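Local coordinates for protein phenylacetate-CoA oxygenase subunit PaaB (Ralstonia eutropha JMP134, PDB 3EGR) that probably forms part of the multicomponent oxygenase that attacks the aromatic ring of phenylacetyl-CoA in bacterial phenylacetate degradation, at residues A[26-31]-A[42-47]; A[38-43]-A[53-58]. One frame throughout, in Å; residues are numbered along the deposited sequence. Where two conformers were deposited one is given.

Both interactions fasten helix 33-45 to the same face of the antiparallel sheet, whose strand order is 23-29, 9-15, 52-57. Interaction 1 ties the C-terminal part of the helix to strand 23-29, and interaction 2 rests the preceding turns on strand 52-57, so the helix is held by both outer strands of the chain's own sheet. Their centres lie about 5 Å apart, and they share Asp42 and Val43. Along the chain the order is 26-31, 38-43, 42-47, 53-58. The two also touch directly: Thr45 CG2 lies 3.7 Å from Ile53 CD1, and Leu28 CD2 packs near the backbone of Ala40. Together they pack the helix layer onto the antiparallel sheet within the PaaB family region.

Interaction 1. Residues A[26-31]-A[42-47]; sequences GSLHAT and DVYTRR
Gly26, midway along strand 23-29, lies nearest Tyr44 in the C-terminal part of helix 33-45, with Gly26 CA and Tyr44 CA 8.4 Å apart; Leu28 CA and Val43 CA follow at 9.2 Å. The backbones therefore stay well separated, and the Tyr44 side chain bridges them. Its CG stands beside the backbone N, anti to the carbonyl carbon (chi1 -68°), which sends the ring out to the strand. There Tyr44 OH donates to Ser27 O at 2.9 Å, approaching from above the carbonyl plane, while the oxygen lies at the ring's edge. Tyr44 OH is also 3.5 Å from Gly26 CA. Leu28 CD2 adds an oblique apolar touch, 4.2 Å from Tyr44 CE2, and Val43 CG1 sits over the centre of one ring face. The side chain of Ser27 leaves from the other side of the strand, where OG hydrogen-bonds to Glu11. Farther along the chain, Arg47 forms a side-on salt bridge with Asp42 within its own segment. Across the contact, then, the phenol-to-carbonyl bond anchors the far end of the ring, with apolar touches from Leu28 and, outside the segments, Val12, and it links the last turn or so of the helix to main chain of an outer strand.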
ATOM      1  N   GLY A  26       3.555 -15.862  -8.909  1.00 26.53           N
ATOM      2  CA  GLY A  26       3.744 -15.026 -10.088  1.00 25.22           C
ATOM      3  C   GLY A  26       3.169 -13.642  -9.930  1.00 26.06           C
ATOM      4  O   GLY A  26       2.842 -13.216  -8.806  1.00 26.23           O
ATOM      5  N   SER A  27       3.035 -12.963 -11.073  1.00 26.81           N
ATOM      6  CA  SER A  27       2.574 -11.573 -11.163  1.00 28.02           C
ATOM      7  C   SER A  27       1.489 -11.468 -12.192  1.00 27.19           C
ATOM      8  O   SER A  27       1.367 -12.344 -13.036  1.00 29.12           O
ATOM      9  CB  SER A  27       3.702 -10.675 -11.643  1.00 29.93           C
ATOM     10  OG  SER A  27       4.786 -10.765 -10.749  1.00 35.23           O
ATOM     11  N   LEU A  28       0.724 -10.386 -12.140  1.00 24.68           N
ATOM     12  CA  LEU A  28      -0.174 -10.041 -13.221  1.00 23.26           C
ATOM     13  C   LEU A  28      -0.560  -8.567 -13.145  1.00 23.35           C
ATOM     14  O   LEU A  28      -0.428  -7.942 -12.095  1.00 24.74           O
ATOM     15  CB  LEU A  28      -1.413 -10.953 -13.219  1.00 24.22           C
ATOM     16  CG  LEU A  28      -2.217 -11.090 -11.928  1.00 25.22           C
ATOM     17  CD1 LEU A  28      -2.871  -9.764 -11.565  1.00 22.58           C
ATOM     18  CD2 LEU A  28      -3.260 -12.211 -12.064  1.00 24.81           C
ATOM     19  N   HIS A  29      -1.005  -8.011 -14.268  1.00 21.17           N
ATOM     20  CA  HIS A  29      -1.492  -6.640 -14.307  1.00 21.03           C
ATOM     21  C   HIS A  29      -3.002  -6.604 -14.267  1.00 20.75           C
ATOM     22  O   HIS A  29      -3.660  -7.342 -15.008  1.00 20.44           O
ATOM     23  CB  HIS A  29      -1.018  -5.935 -15.571  1.00 22.05           C
ATOM     24  CG  HIS A  29       0.465  -5.746 -15.635  1.00 21.18           C
ATOM     25  ND1 HIS A  29       1.309  -6.696 -16.164  1.00 21.06           N
ATOM     26  CD2 HIS A  29       1.253  -4.729 -15.222  1.00 20.87           C
ATOM     27  CE1 HIS A  29       2.554  -6.264 -16.085  1.00 21.82           C
ATOM     28  NE2 HIS A  29       2.550  -5.079 -15.505  1.00 21.11           N
ATOM     29  N   ALA A  30      -3.544  -5.731 -13.413  1.00 20.81           N
ATOM     30  CA  ALA A  30      -5.001  -5.628 -13.213  1.00 19.93           C
ATOM     31  C   ALA A  30      -5.381  -4.233 -12.760  1.00 18.50           C
ATOM     32  O   ALA A  30      -4.569  -3.518 -12.183  1.00 18.94           O
ATOM     33  CB  ALA A  30      -5.488  -6.661 -12.203  1.00 19.44           C
ATOM     34  N   THR A  31      -6.619  -3.837 -13.023  1.00 18.74           N
ATOM     35  CA  THR A  31      -7.043  -2.474 -12.691  1.00 18.61           C
ATOM     36  C   THR A  31      -7.307  -2.299 -11.197  1.00 19.63           C
ATOM     37  O   THR A  31      -7.196  -1.214 -10.706  1.00 21.15           O
ATOM     38  CB  THR A  31      -8.269  -2.033 -13.483  1.00 17.34           C
ATOM     39  OG1 THR A  31      -9.365  -2.881 -13.145  1.00 16.77           O
ATOM     40  CG2 THR A  31      -7.996  -2.074 -15.004  1.00 15.34           C
ATOM     41  N   ASP A  42      -8.421 -17.602 -11.880  1.00 20.73           N
ATOM     42  CA  ASP A  42      -8.430 -18.294 -13.170  1.00 20.90           C
ATOM     43  C   ASP A  42      -7.038 -18.710 -13.643  1.00 20.48           C
ATOM     44  O   ASP A  42      -6.812 -19.866 -14.022  1.00 19.78           O
ATOM     45  CB  ASP A  42      -9.079 -17.411 -14.242  1.00 21.89           C
ATOM     46  CG  ASP A  42     -10.584 -17.384 -14.136  1.00 22.79           C
ATOM     47  OD1 ASP A  42     -11.144 -18.158 -13.348  1.00 24.67           O
ATOM     48  OD2 ASP A  42     -11.216 -16.585 -14.837  1.00 24.92           O
ATOM     49  N   VAL A  43      -6.109 -17.761 -13.634  1.00 20.53           N
ATOM     50  CA  VAL A  43      -4.790 -17.984 -14.227  1.00 20.48           C
ATOM     51  C   VAL A  43      -3.972 -18.989 -13.431  1.00 20.33           C
ATOM     52  O   VAL A  43      -3.255 -19.785 -14.022  1.00 19.74           O
ATOM     53  CB  VAL A  43      -3.994 -16.648 -14.381  1.00 20.42           C
ATOM     54  CG1 VAL A  43      -2.512 -16.915 -14.560  1.00 18.61           C
ATOM     55  CG2 VAL A  43      -4.547 -15.840 -15.560  1.00 17.71           C
ATOM     56  N   TYR A  44      -4.086 -18.954 -12.100  1.00 20.26           N
ATOM     57  CA  TYR A  44      -3.168 -19.693 -11.230  1.00 20.98           C
ATOM     58  C   TYR A  44      -3.823 -20.819 -10.448  1.00 23.01           C
ATOM     59  O   TYR A  44      -3.184 -21.836 -10.222  1.00 26.39           O
ATOM     60  CB  TYR A  44      -2.444 -18.759 -10.240  1.00 21.40           C
ATOM     61  CG  TYR A  44      -1.448 -17.792 -10.879  1.00 21.49           C
ATOM     62  CD1 TYR A  44      -0.304 -18.260 -11.509  1.00 20.95           C
ATOM     63  CD2 TYR A  44      -1.649 -16.409 -10.837  1.00 21.32           C
ATOM     64  CE1 TYR A  44       0.604 -17.394 -12.091  1.00 21.61           C
ATOM     65  CE2 TYR A  44      -0.748 -15.540 -11.413  1.00 21.57           C
ATOM     66  CZ  TYR A  44       0.377 -16.041 -12.044  1.00 22.70           C
ATOM     67  OH  TYR A  44       1.291 -15.196 -12.626  1.00 24.64           O
ATOM     68  N   THR A  45      -5.073 -20.669 -10.019  1.00 22.69           N
ATOM     69  CA  THR A  45      -5.705 -21.744  -9.247  1.00 20.66           C
ATOM     70  C   THR A  45      -6.698 -22.579 -10.047  1.00 20.05           C
ATOM     71  O   THR A  45      -7.113 -23.640  -9.584  1.00 19.06           O
ATOM     72  CB  THR A  45      -6.404 -21.219  -7.982  1.00 20.27           C
ATOM     73  OG1 THR A  45      -7.655 -20.618  -8.328  1.00 20.96           O
ATOM     74  CG2 THR A  45      -5.511 -20.216  -7.250  1.00 19.76           C
ATOM     75  N   ARG A  46      -7.093 -22.107 -11.228  1.00 19.87           N
ATOM     76  CA  ARG A  46      -8.121 -22.791 -12.009  1.00 19.78           C
ATOM     77  C   ARG A  46      -9.376 -23.063 -11.188  1.00 20.03           C
ATOM     78  O   ARG A  46     -10.000 -24.103 -11.332  1.00 17.12           O
ATOM     79  CB  ARG A  46      -7.582 -24.105 -12.580  1.00 18.69           C
ATOM     80  CG  ARG A  46      -6.406 -23.895 -13.478  1.00 18.56           C
ATOM     81  CD  ARG A  46      -5.851 -25.183 -13.976  1.00 17.67           C
ATOM     82  NE  ARG A  46      -4.640 -24.939 -14.738  1.00 17.74           N
ATOM     83  CZ  ARG A  46      -3.961 -25.870 -15.402  1.00 19.53           C
ATOM     84  NH1 ARG A  46      -4.353 -27.144 -15.405  1.00 19.72           N
ATOM     85  NH2 ARG A  46      -2.873 -25.521 -16.073  1.00 20.91           N
ATOM     86  N   ARG A  47      -9.732 -22.114 -10.325  1.00 22.03           N
ATOM     87  CA  ARG A  47     -10.950 -22.195  -9.499  1.00 23.95           C
ATOM     88  C   ARG A  47     -11.057 -23.389  -8.539  1.00 24.41           C
ATOM     89  O   ARG A  47     -12.143 -23.707  -8.097  1.00 23.76           O
ATOM     90  CB  ARG A  47     -12.206 -22.085 -10.385  1.00 24.95           C
ATOM     91  CG  ARG A  47     -12.261 -20.762 -11.127  1.00 26.74           C
ATOM     92  CD  ARG A  47     -13.562 -20.501 -11.822  1.00 27.60           C
ATOM     93  NE  ARG A  47     -13.406 -19.380 -12.746  1.00 29.07           N
ATOM     94  CZ  ARG A  47     -14.399 -18.618 -13.210  1.00 30.71           C
ATOM     95  NH1 ARG A  47     -15.658 -18.848 -12.875  1.00 31.85           N
ATOM     96  NH2 ARG A  47     -14.134 -17.614 -14.037  1.00 31.52           N
TER

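Interaction 2. Residues A[38-43]-A[53-58]; sequences HMARDV and IWVVPS. With SCN (thiocyanate ion), chain C.
This is apolar helix-on-sheet packing: the later turns of helix 33-45 lie over the start of strand 52-57, at the buried centre of this small subunit. The axes of helix 38-43 and strand 53-57 approach to 9.1 Å, their directions 129° apart, so the helix runs diagonally against the strand, and the closest CA pair is Arg41 and Ile53 at 7.3 Å. Ile53 carries the contact with two branches. CG2, anti to the backbone N, meets Ala40 CB at 3.8 Å, methyl to methyl. The other branch runs out through an extended chi2 (175°) and lays CD1 alongside the helix backbone, 3.5 Å from Arg41 CA and 3.8 Å from Arg41 CB. In the conformer given, the rest of the Arg41 chain leads away. Two residues on, Val55 points the same way and offers CG1 to Ala40 CB at a looser 4.4 Å. Trp54, between them, faces the other side of the sheet, where it stacks with His22 and meets His24 of the third subunit edge-to-face. At the far end of the segment, Ser58 OG lies 3.3 Å from the nitrogen of a thiocyanate probably derived from the crystallisation liquor; Glu11 offers another weak hydrogen bond, and which acceptor takes the proton is not settled. Leu37 of the same helix touches both Ile53 and Val55, and Val12 on the central strand 9-15 packs against Ala40; along the edge of strand 52-57 remote from 9-15, a strand of the third subunit, another copy of this protein, pairs antiparallel with Trp54 and Val55, continuing the sheet across the interface.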
ATOM      1  N   HIS A  38      -9.814 -12.125  -9.140  1.00 22.18           N
ATOM      2  CA  HIS A  38     -10.549 -12.847 -10.171  1.00 23.60           C
ATOM      3  C   HIS A  38      -9.593 -13.457 -11.208  1.00 22.98           C
ATOM      4  O   HIS A  38      -9.700 -14.637 -11.524  1.00 22.96           O
ATOM      5  CB  HIS A  38     -11.580 -11.919 -10.826  1.00 24.97           C
ATOM      6  CG  HIS A  38     -12.354 -12.554 -11.945  1.00 30.01           C
ATOM      7  ND1 HIS A  38     -13.506 -13.289 -11.740  1.00 31.28           N
ATOM      8  CD2 HIS A  38     -12.152 -12.540 -13.289  1.00 31.24           C
ATOM      9  CE1 HIS A  38     -13.980 -13.697 -12.906  1.00 31.07           C
ATOM     10  NE2 HIS A  38     -13.174 -13.258 -13.861  1.00 31.95           N
HETATM   11  N   MSE A  39      -8.653 -12.654 -11.712  1.00 23.02           N
HETATM   12  CA  MSE A  39      -7.671 -13.128 -12.702  1.00 22.15           C
HETATM   13  C   MSE A  39      -6.763 -14.212 -12.129  1.00 20.67           C
HETATM   14  O   MSE A  39      -6.479 -15.199 -12.809  1.00 21.52           O
HETATM   15  CB  MSE A  39      -6.785 -11.980 -13.225  1.00 21.98           C
HETATM   16  CG  MSE A  39      -7.464 -11.034 -14.191  1.00 22.17           C
HETATM   17 SE   MSE A  39      -6.336  -9.529 -14.751  0.75 19.76          SE
HETATM   18  CE  MSE A  39      -4.906 -10.473 -15.635  1.00 15.38           C
ATOM     19  N   ALA A  40      -6.266 -13.999 -10.912  1.00 19.50           N
ATOM     20  CA  ALA A  40      -5.395 -14.979 -10.259  1.00 19.61           C
ATOM     21  C   ALA A  40      -6.140 -16.297 -10.079  1.00 20.07           C
ATOM     22  O   ALA A  40      -5.582 -17.374 -10.346  1.00 19.30           O
ATOM     23  CB  ALA A  40      -4.850 -14.454  -8.923  1.00 16.98           C
ATOM     24  N   ARG A  41      -7.406 -16.209  -9.655  0.50 20.30           N
ATOM     25  CA  ARG A  41      -8.265 -17.394  -9.464  0.50 21.24           C
ATOM     26  C   ARG A  41      -8.277 -18.251 -10.732  0.50 21.40           C
ATOM     27  O   ARG A  41      -8.134 -19.472 -10.668  0.50 23.79           O
ATOM     28  CB  ARG A  41      -9.702 -16.984  -9.055  0.50 21.04           C
ATOM     29  CG  ARG A  41     -10.653 -18.142  -8.622  0.50 21.42           C
ATOM     30  CD  ARG A  41     -12.037 -17.621  -8.125  0.50 21.29           C
ATOM     31  NE  ARG A  41     -13.167 -18.514  -8.436  0.50 20.77           N
ATOM     32  CZ  ARG A  41     -13.628 -19.490  -7.651  0.50 20.74           C
ATOM     33  NH1 ARG A  41     -13.073 -19.742  -6.470  0.50 21.91           N
ATOM     34  NH2 ARG A  41     -14.657 -20.231  -8.051  0.50 18.67           N
ATOM     35  N   ASP A  42      -8.421 -17.602 -11.880  1.00 20.73           N
ATOM     36  CA  ASP A  42      -8.430 -18.294 -13.170  1.00 20.90           C
ATOM     37  C   ASP A  42      -7.038 -18.710 -13.643  1.00 20.48           C
ATOM     38  O   ASP A  42      -6.812 -19.866 -14.022  1.00 19.78           O
ATOM     39  CB  ASP A  42      -9.079 -17.411 -14.242  1.00 21.89           C
ATOM     40  CG  ASP A  42     -10.584 -17.384 -14.136  1.00 22.79           C
ATOM     41  OD1 ASP A  42     -11.144 -18.158 -13.348  1.00 24.67           O
ATOM     42  OD2 ASP A  42     -11.216 -16.585 -14.837  1.00 24.92           O
ATOM     43  N   VAL A  43      -6.109 -17.761 -13.634  1.00 20.53           N
ATOM     44  CA  VAL A  43      -4.790 -17.984 -14.227  1.00 20.48           C
ATOM     45  C   VAL A  43      -3.972 -18.989 -13.431  1.00 20.33           C
ATOM     46  O   VAL A  43      -3.255 -19.785 -14.022  1.00 19.74           O
ATOM     47  CB  VAL A  43      -3.994 -16.648 -14.381  1.00 20.42           C
ATOM     48  CG1 VAL A  43      -2.512 -16.915 -14.560  1.00 18.61           C
ATOM     49  CG2 VAL A  43      -4.547 -15.840 -15.560  1.00 17.71           C
ATOM     50  N   ILE A  53      -6.138 -17.200  -1.985  1.00 20.59           N
ATOM     51  CA  ILE A  53      -5.344 -16.304  -2.828  1.00 20.21           C
ATOM     52  C   ILE A  53      -5.134 -14.934  -2.167  1.00 19.30           C
ATOM     53  O   ILE A  53      -6.075 -14.310  -1.691  1.00 18.41           O
ATOM     54  CB  ILE A  53      -6.016 -16.073  -4.223  1.00 20.90           C
ATOM     55  CG1 ILE A  53      -6.532 -17.395  -4.807  1.00 22.39           C
ATOM     56  CG2 ILE A  53      -5.039 -15.389  -5.202  1.00 18.10           C
ATOM     57  CD1 ILE A  53      -7.310 -17.231  -6.125  1.00 22.46           C
ATOM     58  N   TRP A  54      -3.891 -14.469  -2.155  1.00 20.50           N
ATOM     59  CA  TRP A  54      -3.555 -13.100  -1.758  1.00 20.26           C
ATOM     60  C   TRP A  54      -2.976 -12.348  -2.946  1.00 20.75           C
ATOM     61  O   TRP A  54      -2.057 -12.850  -3.614  1.00 21.33           O
ATOM     62  CB  TRP A  54      -2.503 -13.081  -0.651  1.00 19.50           C
ATOM     63  CG  TRP A  54      -2.954 -13.536   0.690  1.00 19.24           C
ATOM     64  CD1 TRP A  54      -4.218 -13.884   1.059  1.00 20.32           C
ATOM     65  CD2 TRP A  54      -2.146 -13.639   1.870  1.00 19.16           C
ATOM     66  NE1 TRP A  54      -4.246 -14.217   2.394  1.00 21.42           N
ATOM     67  CE2 TRP A  54      -2.987 -14.074   2.916  1.00 19.86           C
ATOM     68  CE3 TRP A  54      -0.791 -13.410   2.144  1.00 19.62           C
ATOM     69  CZ2 TRP A  54      -2.520 -14.294   4.211  1.00 18.52           C
ATOM     70  CZ3 TRP A  54      -0.324 -13.621   3.440  1.00 19.23           C
ATOM     71  CH2 TRP A  54      -1.188 -14.069   4.454  1.00 19.39           C
ATOM     72  N   VAL A  55      -3.502 -11.150  -3.194  1.00 20.55           N
ATOM     73  CA  VAL A  55      -2.925 -10.242  -4.167  1.00 20.28           C
ATOM     74  C   VAL A  55      -2.431  -8.983  -3.460  1.00 22.66           C
ATOM     75  O   VAL A  55      -3.042  -8.496  -2.498  1.00 24.09           O
ATOM     76  CB  VAL A  55      -3.911  -9.875  -5.317  1.00 19.88           C
ATOM     77  CG1 VAL A  55      -4.247 -11.116  -6.146  1.00 18.28           C
ATOM     78  CG2 VAL A  55      -5.175  -9.162  -4.793  1.00 19.35           C
ATOM     79  N   VAL A  56      -1.312  -8.468  -3.962  1.00 24.03           N
ATOM     80  CA  VAL A  56      -0.626  -7.318  -3.387  1.00 23.77           C
ATOM     81  C   VAL A  56      -0.065  -6.481  -4.523  1.00 24.05           C
ATOM     82  O   VAL A  56       0.632  -7.012  -5.403  1.00 23.37           O
ATOM     83  CB  VAL A  56       0.560  -7.760  -2.517  1.00 23.55           C
ATOM     84  CG1 VAL A  56       1.101  -6.594  -1.761  1.00 23.94           C
ATOM     85  CG2 VAL A  56       0.126  -8.869  -1.581  1.00 24.17           C
ATOM     86  N   PRO A  57      -0.374  -5.173  -4.532  1.00 24.21           N
ATOM     87  CA  PRO A  57       0.275  -4.340  -5.523  1.00 23.83           C
ATOM     88  C   PRO A  57       1.773  -4.371  -5.281  1.00 23.05           C
ATOM     89  O   PRO A  57       2.199  -4.290  -4.123  1.00 22.75           O
ATOM     90  CB  PRO A  57      -0.298  -2.940  -5.257  1.00 24.91           C
ATOM     91  CG  PRO A  57      -0.987  -3.002  -3.986  1.00 23.90           C
ATOM     92  CD  PRO A  57      -1.299  -4.413  -3.676  1.00 24.18           C
ATOM     93  N   SER A  58       2.538  -4.519  -6.363  0.50 22.37           N
ATOM     94  CA  SER A  58       4.000  -4.534  -6.325  0.50 22.71           C
ATOM     95  C   SER A  58       4.607  -3.417  -5.476  0.50 22.52           C
ATOM     96  O   SER A  58       5.537  -3.644  -4.705  0.50 24.04           O
ATOM     97  CB  SER A  58       4.557  -4.428  -7.749  0.50 24.11           C
ATOM     98  OG  SER A  58       4.438  -5.654  -8.449  0.50 25.39           O
TER
HETATM   99  S   SCN C  96       9.433  -6.476  -5.527  1.00 69.85           S
HETATM  100  C   SCN C  96       8.270  -7.249  -6.671  1.00 64.03           C
HETATM  101  N   SCN C  96       7.128  -7.165  -7.309  1.00 64.28           N